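Local coordinates for protein FAD-dependent oxidoreductase (Actinomadura kijaniata, PDB 3M9V) that takes part in the biosynthesis of the sugar D-kijanose, probably as a flavin-dependent oxidoreductase of the acyl-CoA dehydrogenase family acting on a dTDP-linked sugar, at residues L110-G113 with Y114-R117; A123-L126 with A127-L131; V261-L264 with G265-G269; A343-A346 with V347-A351. One frame throughout, in Å; residues are numbered along the deposited sequence.

Contact 1 of 4, residues L110-G113 with Y114-R117; sequences LTLG and YEWR. With TYD (thymidine-5'-diphosphate), chain B.
The last turns of helix 96-118 wall the dTDP pocket, and Thr111, Tyr114 and Glu115, brought together by the helical repeat, each take a different part of the nucleotide. Tyr114 handles the base. With CG anti to the backbone N (chi1 178°), its ring lies face to face with the thymine in an offset (parallel-displaced) overlap, and base atom N3 sits 3.4 Å above the ring plane, shifted toward the rim; CZ lies 3.6 Å from C4 of the base. Thr111 covers the sugar with carbon: CB comes to 3.5 Å from C1' and CG2 to 3.6 Å from O4'. Glu115 takes the 3'-hydroxyl of the deoxyribose. Its chain folds at chi2 (-71°), carrying OE1 to 3.0 Å from O3', whose hydroxyl is the donor. The same OE1 forms a salt bridge to Arg242, so one oxygen serves both sugar and arginine. The backbone keeps the three in step: Glu115 N donates to Thr111 O at 3.1 Å, and Trp116 N reaches Leu112 O at 2.8 Å in an almost straight bond (172°). Tyr114 N divides its hydrogen between Leu110 O and, weakly, Thr111 O. The nucleoside is thus recognised by a flat aromatic surface for the base and a single charged acceptor for the 3'-hydroxyl, while Arg332, Ser259 and Gln256 supply further polar contacts to the ligand.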
loop_
_atom_site.group_PDB
_atom_site.type_symbol
_atom_site.label_atom_id
_atom_site.label_comp_id
_atom_site.label_asym_id
_atom_site.label_seq_id
_atom_site.Cartn_x
_atom_site.Cartn_y
_atom_site.Cartn_z
ATOM N N LEU A 110 10.638 -35.757 4.136
ATOM C CA LEU A 110 11.640 -35.301 3.185
ATOM C C LEU A 110 13.025 -35.128 3.789
ATOM O O LEU A 110 14.000 -35.492 3.139
ATOM C CB LEU A 110 11.226 -33.966 2.552
ATOM C CG LEU A 110 9.882 -33.943 1.813
ATOM C CD1 LEU A 110 9.590 -32.486 1.356
ATOM C CD2 LEU A 110 9.949 -34.889 0.596
ATOM N N THR A 111 13.166 -34.584 4.989
ATOM C CA THR A 111 14.546 -34.424 5.449
ATOM C C THR A 111 15.094 -35.739 6.017
ATOM O O THR A 111 16.307 -35.960 5.981
ATOM C CB THR A 111 14.656 -33.303 6.499
ATOM O OG1 THR A 111 13.707 -33.566 7.538
ATOM C CG2 THR A 111 14.292 -31.969 5.887
ATOM N N LEU A 112 14.232 -36.609 6.551
ATOM C CA LEU A 112 14.691 -37.917 6.998
ATOM C C LEU A 112 15.075 -38.754 5.792
ATOM O O LEU A 112 16.046 -39.493 5.891
ATOM C CB LEU A 112 13.693 -38.687 7.863
ATOM C CG LEU A 112 13.639 -38.183 9.308
ATOM C CD1 LEU A 112 12.559 -38.971 10.055
ATOM C CD2 LEU A 112 15.008 -38.189 10.007
ATOM N N GLY A 113 14.311 -38.647 4.708
ATOM C CA GLY A 113 14.649 -39.296 3.446
ATOM C C GLY A 113 16.015 -38.903 2.906
ATOM O O GLY A 113 16.710 -39.672 2.236
ATOM N N TYR A 114 16.446 -37.687 3.206
ATOM C CA TYR A 114 17.774 -37.280 2.791
ATOM C C TYR A 114 18.847 -37.806 3.745
ATOM O O TYR A 114 19.979 -38.085 3.339
ATOM C CB TYR A 114 17.791 -35.751 2.792
ATOM C CG TYR A 114 19.125 -35.149 2.425
ATOM C CD1 TYR A 114 19.342 -34.647 1.140
ATOM C CD2 TYR A 114 20.158 -35.094 3.356
ATOM C CE1 TYR A 114 20.563 -34.085 0.806
ATOM C CE2 TYR A 114 21.390 -34.541 3.028
ATOM C CZ TYR A 114 21.578 -34.058 1.747
ATOM O OH TYR A 114 22.788 -33.507 1.401
ATOM N N GLU A 115 18.527 -37.901 5.029
ATOM C CA GLU A 115 19.448 -38.528 5.981
ATOM C C GLU A 115 19.674 -39.995 5.605
ATOM O O GLU A 115 20.797 -40.488 5.562
ATOM C CB GLU A 115 18.858 -38.485 7.390
ATOM C CG GLU A 115 18.815 -37.100 8.013
ATOM C CD GLU A 115 20.217 -36.632 8.361
ATOM O OE1 GLU A 115 20.385 -35.535 8.929
ATOM O OE2 GLU A 115 21.172 -37.388 8.091
ATOM N N TRP A 116 18.572 -40.682 5.331
ATOM C CA TRP A 116 18.583 -42.060 4.866
ATOM C C TRP A 116 19.501 -42.310 3.662
ATOM O O TRP A 116 20.250 -43.287 3.648
ATOM C CB TRP A 116 17.150 -42.516 4.572
ATOM C CG TRP A 116 17.043 -43.957 4.160
ATOM C CD1 TRP A 116 17.424 -45.039 4.902
ATOM C CD2 TRP A 116 16.545 -44.480 2.921
ATOM N NE1 TRP A 116 17.193 -46.196 4.206
ATOM C CE2 TRP A 116 16.657 -45.889 2.986
ATOM C CE3 TRP A 116 16.001 -43.903 1.769
ATOM C CZ2 TRP A 116 16.247 -46.730 1.951
ATOM C CZ3 TRP A 116 15.606 -44.737 0.737
ATOM C CH2 TRP A 116 15.738 -46.135 0.831
ATOM N N ARG A 117 19.479 -41.430 2.667
ATOM C CA ARG A 117 20.239 -41.621 1.433
ATOM C C ARG A 117 21.648 -41.043 1.529
ATOM O O ARG A 117 22.511 -41.460 0.764
ATOM C CB ARG A 117 19.553 -40.910 0.262
ATOM C CG ARG A 117 18.276 -41.558 -0.258
ATOM C CD ARG A 117 17.680 -40.725 -1.380
ATOM N NE ARG A 117 16.217 -40.718 -1.433
ATOM C CZ ARG A 117 15.476 -41.645 -2.040
ATOM N NH1 ARG A 117 14.149 -41.557 -2.068
ATOM N NH2 ARG A 117 16.061 -42.679 -2.639
HETATM P PA TYD B . 16.912 -28.559 9.802
HETATM O O1A TYD B . 16.728 -29.198 11.165
HETATM O O2A TYD B . 15.881 -27.588 9.254
HETATM O O3A TYD B . 18.365 -27.879 9.729
HETATM P PB TYD B . 19.077 -27.525 11.126
HETATM O O1B TYD B . 17.946 -26.985 11.981
HETATM O O2B TYD B . 20.030 -26.461 10.620
HETATM O O3B TYD B . 19.681 -28.856 11.537
HETATM O "O5'" TYD B . 17.248 -29.662 8.674
HETATM C "C5'" TYD B . 18.440 -30.446 8.681
HETATM C "C4'" TYD B . 17.922 -31.612 7.849
HETATM O "O4'" TYD B . 17.738 -31.222 6.494
HETATM C "C3'" TYD B . 18.825 -32.830 7.831
HETATM O "O3'" TYD B . 18.021 -33.785 8.527
HETATM C "C2'" TYD B . 18.843 -33.272 6.376
HETATM C "C1'" TYD B . 17.925 -32.327 5.607
HETATM N N1 TYD B . 18.586 -31.838 4.390
HETATM C C2 TYD B . 17.976 -31.913 3.208
HETATM O O2 TYD B . 16.831 -32.421 3.140
HETATM N N3 TYD B . 18.607 -31.459 2.103
HETATM C C4 TYD B . 19.844 -30.914 2.176
HETATM O O4 TYD B . 20.401 -30.500 1.137
HETATM C C5 TYD B . 20.489 -30.834 3.398
HETATM C C5M TYD B . 21.868 -30.258 3.582
HETATM C C6 TYD B . 19.812 -31.313 4.510
#

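Contact 2 of 4, residues A123-L126 with A127-L131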
loop_
_atom_site.group_PDB
_atom_site.type_symbol
_atom_site.label_atom_id
_atom_site.label_comp_id
_atom_site.label_asym_id
_atom_site.label_seq_id
_atom_site.Cartn_x
_atom_site.Cartn_y
_atom_site.Cartn_z
ATOM N N ALA A 123 22.952 -42.258 11.190
ATOM C CA ALA A 123 21.822 -41.491 10.652
ATOM C C ALA A 123 20.894 -42.349 9.789
ATOM O O ALA A 123 19.669 -42.363 10.005
ATOM C CB ALA A 123 22.331 -40.301 9.862
ATOM N N ARG A 124 21.476 -43.064 8.827
ATOM C CA ARG A 124 20.674 -43.872 7.920
ATOM C C ARG A 124 19.808 -44.907 8.621
ATOM O O ARG A 124 18.651 -45.104 8.240
ATOM C CB ARG A 124 21.536 -44.597 6.890
ATOM C CG ARG A 124 22.186 -43.707 5.841
ATOM C CD ARG A 124 22.695 -44.570 4.689
ATOM N NE ARG A 124 23.573 -45.634 5.181
ATOM C CZ ARG A 124 24.885 -45.493 5.378
ATOM N NH1 ARG A 124 25.612 -46.509 5.825
ATOM N NH2 ARG A 124 25.484 -44.337 5.125
ATOM N N THR A 125 20.383 -45.592 9.610
ATOM C CA THR A 125 19.708 -46.658 10.358
ATOM C C THR A 125 18.540 -46.050 11.133
ATOM O O THR A 125 17.419 -46.575 11.119
ATOM C CB THR A 125 20.643 -47.258 11.447
ATOM O OG1 THR A 125 21.874 -47.682 10.856
ATOM C CG2 THR A 125 20.002 -48.446 12.125
ATOM N N LEU A 126 18.831 -44.946 11.821
ATOM C CA LEU A 126 17.837 -44.279 12.642
ATOM C C LEU A 126 16.726 -43.689 11.771
ATOM O O LEU A 126 15.550 -43.930 12.022
ATOM C CB LEU A 126 18.528 -43.221 13.508
ATOM C CG LEU A 126 17.559 -42.266 14.200
ATOM C CD1 LEU A 126 16.745 -43.056 15.221
ATOM C CD2 LEU A 126 18.335 -41.153 14.899
ATOM N N ALA A 127 17.106 -42.933 10.743
ATOM C CA ALA A 127 16.173 -42.396 9.754
ATOM C C ALA A 127 15.276 -43.487 9.190
ATOM O O ALA A 127 14.048 -43.313 9.103
ATOM C CB ALA A 127 16.937 -41.739 8.612
ATOM N N GLU A 128 15.894 -44.611 8.811
ATOM C CA GLU A 128 15.134 -45.739 8.243
ATOM C C GLU A 128 14.080 -46.295 9.208
ATOM O O GLU A 128 12.925 -46.569 8.847
ATOM C CB GLU A 128 16.048 -46.888 7.768
ATOM C CG GLU A 128 15.233 -48.019 7.166
ATOM C CD GLU A 128 16.018 -49.142 6.518
ATOM O OE1 GLU A 128 15.450 -50.248 6.467
ATOM O OE2 GLU A 128 17.146 -48.959 6.016
ATOM N N ARG A 129 14.478 -46.439 10.468
ATOM C CA ARG A 129 13.510 -46.926 11.447
ATOM C C ARG A 129 12.330 -45.967 11.573
ATOM O O ARG A 129 11.167 -46.372 11.520
ATOM C CB ARG A 129 14.130 -47.201 12.821
ATOM C CG ARG A 129 13.248 -48.192 13.584
ATOM C CD ARG A 129 13.999 -49.246 14.407
ATOM N NE ARG A 129 14.806 -48.660 15.479
ATOM C CZ ARG A 129 16.135 -48.591 15.470
ATOM N NH1 ARG A 129 16.754 -48.021 16.496
ATOM N NH2 ARG A 129 16.839 -49.093 14.461
ATOM N N ILE A 130 12.625 -44.678 11.717
ATOM C CA ILE A 130 11.517 -43.731 11.842
ATOM C C ILE A 130 10.572 -43.692 10.630
ATOM O O ILE A 130 9.345 -43.628 10.760
ATOM C CB ILE A 130 12.058 -42.334 12.179
ATOM C CG1 ILE A 130 12.791 -42.431 13.515
ATOM C CG2 ILE A 130 10.903 -41.350 12.242
ATOM C CD1 ILE A 130 13.550 -41.181 13.918
ATOM N N LEU A 131 11.171 -43.676 9.442
ATOM C CA LEU A 131 10.454 -43.609 8.170
ATOM C C LEU A 131 9.509 -44.804 7.982
ATOM O O LEU A 131 8.341 -44.594 7.623
ATOM C CB LEU A 131 11.426 -43.464 6.986
ATOM C CG LEU A 131 12.203 -42.151 6.783
ATOM C CD1 LEU A 131 13.408 -42.377 5.856
ATOM C CD2 LEU A 131 11.319 -41.050 6.161
#
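Ala127 N donates to Ala123 O at 2.7 Å, the shortest of four successive backbone bonds that tie 123-126 to 127-131 within helix 121-136. Glu128 N follows on Arg124 O at 2.9 Å, then Arg129 N on Thr125 O at 3.0 Å, and finally Ile130 N on Leu126 O, also at 3.0 Å and close to straight (171°). The Thr125 hydroxyl joins this pattern: chi1 of -54° sets OG1 beside its own N, where it bonds to Glu121 O one turn earlier, and leaves CG2 anti to the N, on the side of Arg129. The extended chain of Glu128 carries OE1 to a salt bridge with Arg132 and OE2 to a weak hydrogen bond from Trp116 NE1. Beyond the polar atoms, Thr125 and Arg129 run side by side, with CG2 4.0 Å from NH2 in a loose, obliquely placed approach. On another side Leu126 and Ile130 also point the same way, and their CD1 atoms meet at 3.9 Å. Ala127 tucks its CB 3.1 Å from Ala123 O, close to the helix backbone. The small residues face helix 96-118, with Ala123 and Ala127 on Glu115, while Ile130 and Leu131 pack on Leu112. This is a regular amphipathic alpha-helix, paired with the helix that precedes it in the N-terminal helical domain of the acyl-CoA dehydrogenase fold.

Contact 3 of 4, residues V261-L264 with G265-G269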
loop_
_atom_site.group_PDB
_atom_site.type_symbol
_atom_site.label_atom_id
_atom_site.label_comp_id
_atom_site.label_asym_id
_atom_site.label_seq_id
_atom_site.Cartn_x
_atom_site.Cartn_y
_atom_site.Cartn_z
ATOM N N VAL A 261 9.824 -24.547 3.675
ATOM C CA VAL A 261 9.335 -23.785 2.522
ATOM C C VAL A 261 7.939 -24.190 2.039
ATOM O O VAL A 261 7.158 -23.360 1.535
ATOM C CB VAL A 261 10.376 -23.725 1.359
ATOM C CG1 VAL A 261 10.437 -25.060 0.630
ATOM C CG2 VAL A 261 9.923 -22.611 0.404
ATOM N N SER A 262 7.592 -25.459 2.246
ATOM C CA SER A 262 6.310 -25.912 1.742
ATOM C C SER A 262 5.111 -25.378 2.542
ATOM O O SER A 262 3.938 -25.373 2.104
ATOM C CB SER A 262 6.363 -27.427 1.440
ATOM O OG SER A 262 6.226 -28.200 2.619
ATOM N N VAL A 263 5.397 -24.931 3.754
ATOM C CA VAL A 263 4.379 -24.331 4.613
ATOM C C VAL A 263 3.757 -23.070 3.999
ATOM O O VAL A 263 2.722 -22.639 4.481
ATOM C CB VAL A 263 4.892 -23.991 6.036
ATOM C CG1 VAL A 263 5.476 -22.605 6.077
ATOM C CG2 VAL A 263 3.723 -24.052 7.017
ATOM N N LEU A 264 4.361 -22.512 2.948
ATOM C CA LEU A 264 3.813 -21.381 2.228
ATOM C C LEU A 264 2.460 -21.788 1.626
ATOM O O LEU A 264 1.601 -20.924 1.521
ATOM C CB LEU A 264 4.743 -20.901 1.098
ATOM C CG LEU A 264 6.058 -20.205 1.513
ATOM C CD1 LEU A 264 6.915 -19.610 0.383
ATOM C CD2 LEU A 264 5.829 -19.170 2.640
ATOM N N GLY A 265 2.289 -23.050 1.236
ATOM C CA GLY A 265 1.009 -23.545 0.750
ATOM C C GLY A 265 -0.131 -23.347 1.733
ATOM O O GLY A 265 -1.291 -23.174 1.335
ATOM N N VAL A 266 0.178 -23.339 3.027
ATOM C CA VAL A 266 -0.844 -23.161 4.077
ATOM C C VAL A 266 -1.519 -21.789 3.929
ATOM O O VAL A 266 -2.745 -21.654 3.852
ATOM C CB VAL A 266 -0.260 -23.389 5.481
ATOM C CG1 VAL A 266 -1.335 -23.066 6.546
ATOM C CG2 VAL A 266 0.224 -24.865 5.597
ATOM N N TYR A 267 -0.693 -20.765 3.778
ATOM C CA TYR A 267 -1.169 -19.359 3.809
ATOM C C TYR A 267 -1.804 -19.069 2.451
ATOM O O TYR A 267 -2.802 -18.343 2.387
ATOM C CB TYR A 267 -0.013 -18.415 4.175
ATOM C CG TYR A 267 0.500 -18.850 5.538
ATOM C CD1 TYR A 267 -0.297 -18.643 6.667
ATOM C CD2 TYR A 267 1.737 -19.480 5.712
ATOM C CE1 TYR A 267 0.113 -19.057 7.943
ATOM C CE2 TYR A 267 2.161 -19.894 6.996
ATOM C CZ TYR A 267 1.325 -19.706 8.079
ATOM O OH TYR A 267 1.640 -20.102 9.346
ATOM N N VAL A 268 -1.279 -19.698 1.400
ATOM C CA VAL A 268 -1.964 -19.600 0.124
ATOM C C VAL A 268 -3.370 -20.225 0.199
ATOM O O VAL A 268 -4.327 -19.683 -0.372
ATOM C CB VAL A 268 -1.173 -20.245 -1.064
ATOM C CG1 VAL A 268 -1.965 -20.055 -2.358
ATOM C CG2 VAL A 268 0.258 -19.665 -1.211
ATOM N N GLY A 269 -3.526 -21.370 0.860
ATOM C CA GLY A 269 -4.876 -21.962 0.985
ATOM C C GLY A 269 -5.851 -21.145 1.806
ATOM O O GLY A 269 -7.040 -21.031 1.460
#
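Tyr267 runs past the carbonyl oxygens of Val263 and Leu264, one turn back along the chain. Its CB is 4.0 Å from Leu264 O; farther out, CD2 passes 3.5 Å from Val263 O, and CE2 approaches CG1 of Val263 at 4.4 Å. The ring meets both carbonyl oxygens obliquely, and the side chain also touches Met219, Ala382 and Met386. Val263 turns its other methyl, CG2, to Val266 CG2 at 3.9 Å; chi1 of 89° wedges CG1 between the backbone N and carbonyl carbon. Beneath these side chains the bonding changes step. Gly265 N takes Ser262 O, and Val266 N takes Val263 O at 3.0 Å, each a three-residue span with the donor well above the carbonyl plane. The next bond, Val268 N to Leu264 O at 3.1 Å, spans four residues, lies in the carbonyl plane and is nearly straight (166°). Leu264 O also receives a weak bond from Tyr267 N. Here tight, 3-10-type turns give way to the regular alpha-helical bonding of helix 264-283. In this buried stretch the amides of Gly265, Val266 and Val268 find carbonyl partners within the turn itself, while valine methyls and the tyrosine ring present a largely apolar surface to the surrounding helices and loops.

Contact 4 of 4, residues A343-A346 with V347-A351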
loop_
_atom_site.group_PDB
_atom_site.type_symbol
_atom_site.label_atom_id
_atom_site.label_comp_id
_atom_site.label_asym_id
_atom_site.label_seq_id
_atom_site.Cartn_x
_atom_site.Cartn_y
_atom_site.Cartn_z
ATOM N N ALA A 343 10.098 -15.067 -1.316
ATOM C CA ALA A 343 8.693 -15.493 -1.457
ATOM C C ALA A 343 7.911 -15.378 -0.152
ATOM O O ALA A 343 6.744 -14.983 -0.150
ATOM C CB ALA A 343 8.579 -16.928 -2.011
ATOM N N LYS A 344 8.544 -15.742 0.960
ATOM C CA LYS A 344 7.914 -15.650 2.276
ATOM C C LYS A 344 7.493 -14.236 2.646
ATOM O O LYS A 344 6.389 -14.001 3.141
ATOM C CB LYS A 344 8.847 -16.198 3.382
ATOM C CG LYS A 344 8.162 -16.286 4.749
ATOM C CD LYS A 344 9.103 -16.827 5.849
ATOM C CE LYS A 344 8.349 -17.375 7.065
ATOM N NZ LYS A 344 8.082 -16.195 7.907
ATOM N N LEU A 345 8.367 -13.265 2.411
ATOM C CA LEU A 345 8.002 -11.890 2.715
ATOM C C LEU A 345 6.790 -11.446 1.888
ATOM O O LEU A 345 5.871 -10.804 2.403
ATOM C CB LEU A 345 9.207 -10.983 2.489
ATOM C CG LEU A 345 9.191 -9.613 3.175
ATOM C CD1 LEU A 345 10.652 -9.267 3.397
ATOM C CD2 LEU A 345 8.729 -8.629 2.134
ATOM N N ALA A 346 6.764 -11.790 0.606
ATOM C CA ALA A 346 5.625 -11.464 -0.259
ATOM C C ALA A 346 4.393 -12.192 0.234
ATOM O O ALA A 346 3.333 -11.582 0.357
ATOM C CB ALA A 346 5.936 -11.916 -1.663
ATOM N N VAL A 347 4.508 -13.489 0.531
ATOM C CA VAL A 347 3.342 -14.224 1.027
ATOM C C VAL A 347 2.715 -13.607 2.294
ATOM O O VAL A 347 1.487 -13.486 2.406
ATOM C CB VAL A 347 3.685 -15.694 1.308
ATOM C CG1 VAL A 347 2.540 -16.370 2.100
ATOM C CG2 VAL A 347 3.909 -16.385 -0.027
ATOM N N ASN A 348 3.551 -13.242 3.265
ATOM C CA ASN A 348 3.127 -12.666 4.528
ATOM C C ASN A 348 2.553 -11.252 4.409
ATOM O O ASN A 348 1.905 -10.760 5.328
ATOM C CB ASN A 348 4.318 -12.601 5.496
ATOM C CG ASN A 348 4.617 -13.948 6.109
ATOM O OD1 ASN A 348 3.742 -14.797 6.076
ATOM N ND2 ASN A 348 5.819 -14.167 6.654
ATOM N N ARG A 349 2.777 -10.569 3.299
ATOM C CA ARG A 349 2.049 -9.332 3.062
ATOM C C ARG A 349 0.822 -9.599 2.200
ATOM O O ARG A 349 -0.260 -9.107 2.516
ATOM C CB ARG A 349 2.933 -8.248 2.436
ATOM C CG ARG A 349 2.336 -6.859 2.603
ATOM C CD ARG A 349 3.398 -5.779 2.642
ATOM N NE ARG A 349 4.389 -5.988 3.695
ATOM C CZ ARG A 349 5.676 -5.684 3.547
ATOM N NH1 ARG A 349 6.540 -5.895 4.527
ATOM N NH2 ARG A 349 6.091 -5.164 2.403
ATOM N N LEU A 350 0.936 -10.397 1.147
ATOM C CA LEU A 350 -0.231 -10.571 0.294
ATOM C C LEU A 350 -1.360 -11.365 0.934
ATOM O O LEU A 350 -2.521 -10.984 0.797
ATOM C CB LEU A 350 0.121 -11.218 -1.038
ATOM C CG LEU A 350 0.979 -10.406 -2.014
ATOM C CD1 LEU A 350 1.477 -11.280 -3.155
ATOM C CD2 LEU A 350 0.208 -9.203 -2.502
ATOM N N ALA A 351 -1.050 -12.494 1.568
ATOM C CA ALA A 351 -2.139 -13.311 2.097
ATOM C C ALA A 351 -2.995 -12.554 3.125
ATOM O O ALA A 351 -4.220 -12.527 2.981
ATOM C CB ALA A 351 -1.673 -14.723 2.530
#
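Lys344 and Asn348, one turn apart on helix 329-362, cross their side chains at an angle and bring two donors together: NZ lies 3.3 Å from ND2, with no bond between them. A common acceptor, Gly383 O, probably accounts for the closeness. Lys344 NZ is gripped by three backbone carbonyls, those of Gly383, Met386 and Tyr389, and Asn348 ND2 adds a weak bond to Gly383 O. The lysine extends away from the helix with CG anti to its backbone N (chi1 -173°) and bends only at the last torsion (chi4 -85°), which swings NZ among those carbonyls. A buried ammonium group ringed by carbonyl oxygens probably remains charged. Phe385 and Gln387, which contact FMN in a complex of this protein, belong to the same loop, consistent with the lysine helping to hold the segment that borders the flavin site. Behind the polar pair, the helix backbone fixes the spacing: Asn348 N donates to Lys344 O at 2.9 Å, Val347 N to Ala343 O at 2.8 Å, and Leu350 N to Ala346 O at 2.8 Å, the last nearly straight (172°). Val347 CG2 also rests 3.2 Å from Ala343 O. Arg349 NH2 forms a salt bridge with Glu299 of the second subunit, where Leu345 and Ala346 both touch Ser302. Ala343 and Val347 turn to helix 291-323, touching Thr310, Ala314 and Leu307, and to helix 264-283, where they meet Leu264 and Tyr267. Leu345 also packs on Leu398 of helix 391-402, placing this helix between its own bundle and the second subunit.

Contacts 1 and 2 lie on successive helices of the N-terminal domain and touch directly, Trp116 O coming 3.0 Å from Arg124 CD; both are only partly buried. Contacts 3 and 4 belong to the C-terminal helical domain and also meet, with Tyr267 CB 3.9 Å from Val347 CG1. Contact 3 is the most central, its centre about 8 Å from that of the chain, and its side chains pack mainly through carbon. Contact 4, though buried, carries charge, spent on loop carbonyls by Lys344 and on the second subunit by Arg349. Contact 1 turns Glu115 and the Tyr114 ring to a nucleotide, whereas contact 2 has no ligand. The centres of contacts 2 and 4 are about 35 Å apart, on opposite sides of the chain's centre.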